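Local coordinates for protein metal-bound toxin (Helicobacter pylori, PDB 4NRN) that binds two zinc ions and, as a RelE-family toxin of the YafQ subfamily, probably acts as an RNA endonuclease in a toxin-antitoxin system, at residues A[1-7]-A[76-81]. Sequence-based numbering, arbitrary orientation.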
loop_
_atom_site.group_PDB
_atom_site.type_symbol
_atom_site.label_atom_id
_atom_site.label_comp_id
_atom_site.label_asym_id
_atom_site.label_seq_id
_atom_site.Cartn_x
_atom_site.Cartn_y
_atom_site.Cartn_z
ATOM N N MET A 1 -4.081 -8.560 -14.384
ATOM C CA MET A 1 -3.567 -8.118 -13.098
ATOM C C MET A 1 -2.618 -6.947 -13.317
ATOM O O MET A 1 -1.723 -7.024 -14.160
ATOM C CB MET A 1 -2.840 -9.265 -12.386
ATOM C CG MET A 1 -2.477 -8.935 -10.947
ATOM S SD MET A 1 -1.519 -10.166 -10.051
ATOM C CE MET A 1 -1.802 -9.594 -8.374
ATOM N N LEU A 2 -2.810 -5.865 -12.565
ATOM C CA LEU A 2 -1.932 -4.708 -12.673
ATOM C C LEU A 2 -0.493 -5.096 -12.348
ATOM O O LEU A 2 -0.253 -5.892 -11.433
ATOM C CB LEU A 2 -2.380 -3.598 -11.721
ATOM C CG LEU A 2 -3.713 -2.916 -12.010
ATOM C CD1 LEU A 2 -4.081 -2.005 -10.865
ATOM C CD2 LEU A 2 -3.646 -2.144 -13.320
ATOM N N THR A 3 0.454 -4.552 -13.108
ATOM C CA THR A 3 1.874 -4.661 -12.776
ATOM C C THR A 3 2.086 -4.019 -11.413
ATOM O O THR A 3 1.494 -2.985 -11.114
ATOM C CB THR A 3 2.776 -3.977 -13.835
ATOM O OG1 THR A 3 2.762 -4.748 -15.043
ATOM C CG2 THR A 3 4.217 -3.877 -13.346
ATOM N N ILE A 4 2.894 -4.655 -10.575
ATOM C CA ILE A 4 3.124 -4.168 -9.220
ATOM C C ILE A 4 4.550 -3.671 -9.104
ATOM O O ILE A 4 5.493 -4.436 -9.275
ATOM C CB ILE A 4 2.868 -5.270 -8.160
ATOM C CG1 ILE A 4 1.438 -5.792 -8.276
ATOM C CG2 ILE A 4 3.118 -4.738 -6.739
ATOM C CD1 ILE A 4 1.262 -7.180 -7.741
ATOM N N GLU A 5 4.710 -2.387 -8.829
ATOM C CA GLU A 5 6.040 -1.811 -8.729
ATOM C C GLU A 5 6.168 -1.061 -7.423
ATOM O O GLU A 5 5.203 -0.475 -6.944
ATOM C CB GLU A 5 6.319 -0.873 -9.907
ATOM C CG GLU A 5 7.801 -0.813 -10.286
ATOM C CD GLU A 5 8.116 0.216 -11.360
ATOM O OE1 GLU A 5 7.243 1.054 -11.670
ATOM O OE2 GLU A 5 9.247 0.190 -11.891
ATOM N N THR A 6 7.362 -1.080 -6.846
ATOM C CA THR A 6 7.583 -0.415 -5.577
ATOM C C THR A 6 8.514 0.774 -5.745
ATOM O O THR A 6 9.239 0.870 -6.728
ATOM C CB THR A 6 8.183 -1.374 -4.531
ATOM O OG1 THR A 6 9.543 -1.678 -4.874
ATOM C CG2 THR A 6 7.377 -2.665 -4.465
ATOM N N SER A 7 8.477 1.681 -4.774
ATOM C CA SER A 7 9.441 2.767 -4.672
ATOM C C SER A 7 10.652 2.306 -3.858
ATOM O O SER A 7 10.622 1.237 -3.223
ATOM C CB SER A 7 8.801 3.965 -3.978
ATOM O OG SER A 7 8.645 3.726 -2.588
ATOM N N ASN A 76 -0.962 0.522 -16.640
ATOM C CA ASN A 76 -1.421 -0.746 -16.076
ATOM C C ASN A 76 -0.606 -1.104 -14.835
ATOM O O ASN A 76 -0.171 -2.239 -14.670
ATOM C CB ASN A 76 -1.324 -1.861 -17.128
ATOM C CG ASN A 76 -1.896 -3.185 -16.642
ATOM O OD1 ASN A 76 -2.977 -3.228 -16.060
ATOM N ND2 ASN A 76 -1.166 -4.275 -16.883
ATOM N N THR A 77 -0.394 -0.130 -13.963
ATOM C CA THR A 77 0.529 -0.330 -12.854
ATOM C C THR A 77 -0.026 0.099 -11.497
ATOM O O THR A 77 -0.588 1.182 -11.351
ATOM C CB THR A 77 1.892 0.371 -13.117
ATOM O OG1 THR A 77 2.558 -0.282 -14.204
ATOM C CG2 THR A 77 2.787 0.298 -11.887
ATOM N N LEU A 78 0.133 -0.785 -10.515
ATOM C CA LEU A 78 -0.094 -0.469 -9.113
ATOM C C LEU A 78 1.255 -0.124 -8.503
ATOM O O LEU A 78 2.158 -0.960 -8.480
ATOM C CB LEU A 78 -0.716 -1.673 -8.391
ATOM C CG LEU A 78 -0.747 -1.642 -6.863
ATOM C CD1 LEU A 78 -1.827 -0.680 -6.387
ATOM C CD2 LEU A 78 -0.975 -3.040 -6.302
ATOM N N PHE A 79 1.394 1.105 -8.017
ATOM C CA PHE A 79 2.665 1.596 -7.484
ATOM C C PHE A 79 2.637 1.614 -5.950
ATOM O O PHE A 79 1.840 2.333 -5.356
ATOM C CB PHE A 79 2.918 3.004 -8.046
ATOM C CG PHE A 79 4.303 3.553 -7.774
ATOM C CD1 PHE A 79 5.437 2.837 -8.128
ATOM C CD2 PHE A 79 4.463 4.815 -7.211
ATOM C CE1 PHE A 79 6.706 3.358 -7.894
ATOM C CE2 PHE A 79 5.725 5.343 -6.984
ATOM C CZ PHE A 79 6.842 4.612 -7.319
ATOM N N LEU A 80 3.490 0.821 -5.306
ATOM C CA LEU A 80 3.549 0.818 -3.838
ATOM C C LEU A 80 4.533 1.876 -3.322
ATOM O O LEU A 80 5.745 1.777 -3.533
ATOM C CB LEU A 80 3.861 -0.585 -3.286
ATOM C CG LEU A 80 3.057 -1.744 -3.900
ATOM C CD1 LEU A 80 3.443 -3.094 -3.297
ATOM C CD2 LEU A 80 1.564 -1.516 -3.781
ATOM N N VAL A 81 3.989 2.881 -2.635
ATOM C CA VAL A 81 4.726 4.109 -2.328
ATOM C C VAL A 81 5.365 4.142 -0.932
ATOM O O VAL A 81 6.553 4.425 -0.801
ATOM C CB VAL A 81 3.849 5.384 -2.560
ATOM C CG1 VAL A 81 4.676 6.641 -2.391
ATOM C CG2 VAL A 81 3.230 5.359 -3.939
HETATM O O HOH W 1 2.077 -3.224 -17.237
#
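Thr3, Glu5 and Ser7 bond through their backbones to Asn76, Leu78 and Leu80 in a parallel ladder of five N-H...O=C bonds. Residues 3-6 and 77-81 run the same way, their axes 24° apart and 4.6 Å at closest approach. Glu5 and Leu78 make the straightest link: Glu5 N donates to Leu78 O at 2.9 Å with 170° at the hydrogen. Leu80 N returns a bond to Glu5 O at 2.7 Å, an oxygen that also takes a CA-H...O contact from Phe79 CA. At the far end Ser7 OG, set between its backbone N and carbonyl carbon (chi1 73°), reaches Val81 O at 2.8 Å, tilted from the carbonyl plane. The same hydroxyl caps Phe10 N, so Ser7 joins the ladder's end to the N-terminus of helix 8-19.

On the face of Ile4, Thr6, Leu78 and Leu80, Ile4 CG2 packs on Leu80 CD1 at 3.8 Å, while its CG1 lies alongside Leu78 CD2, the two side chains pointing the same way. Val31 touches both Ile4 and Leu78, so this part of the face packs on helix 24-35; Thr6 OG1 bonds to Asp11 OD1. On the other face Phe79, with CG anti to its backbone N, lays its ring obliquely along the edge strand: CD1 comes to Glu5 O, and CZ to Ser7 CB at 3.9 Å. A water bound to Thr3 OG1 is weakly shared with Asn76 ND2.

Across residues 77-81 from strand 3-6, antiparallel strand 65-72 continues the sheet, Phe79 pairing with Gln70 and Val81 with Val68; Asn76 and Thr77 opposite Lys72 form a G1 beta bulge. The side chain of Val81 lies about 14 Å from a bound zinc ion. Strand 3-6 is thus an outermost strand within this chain, parallel to its neighbour in the mixed sheet of a RelE-family toxin.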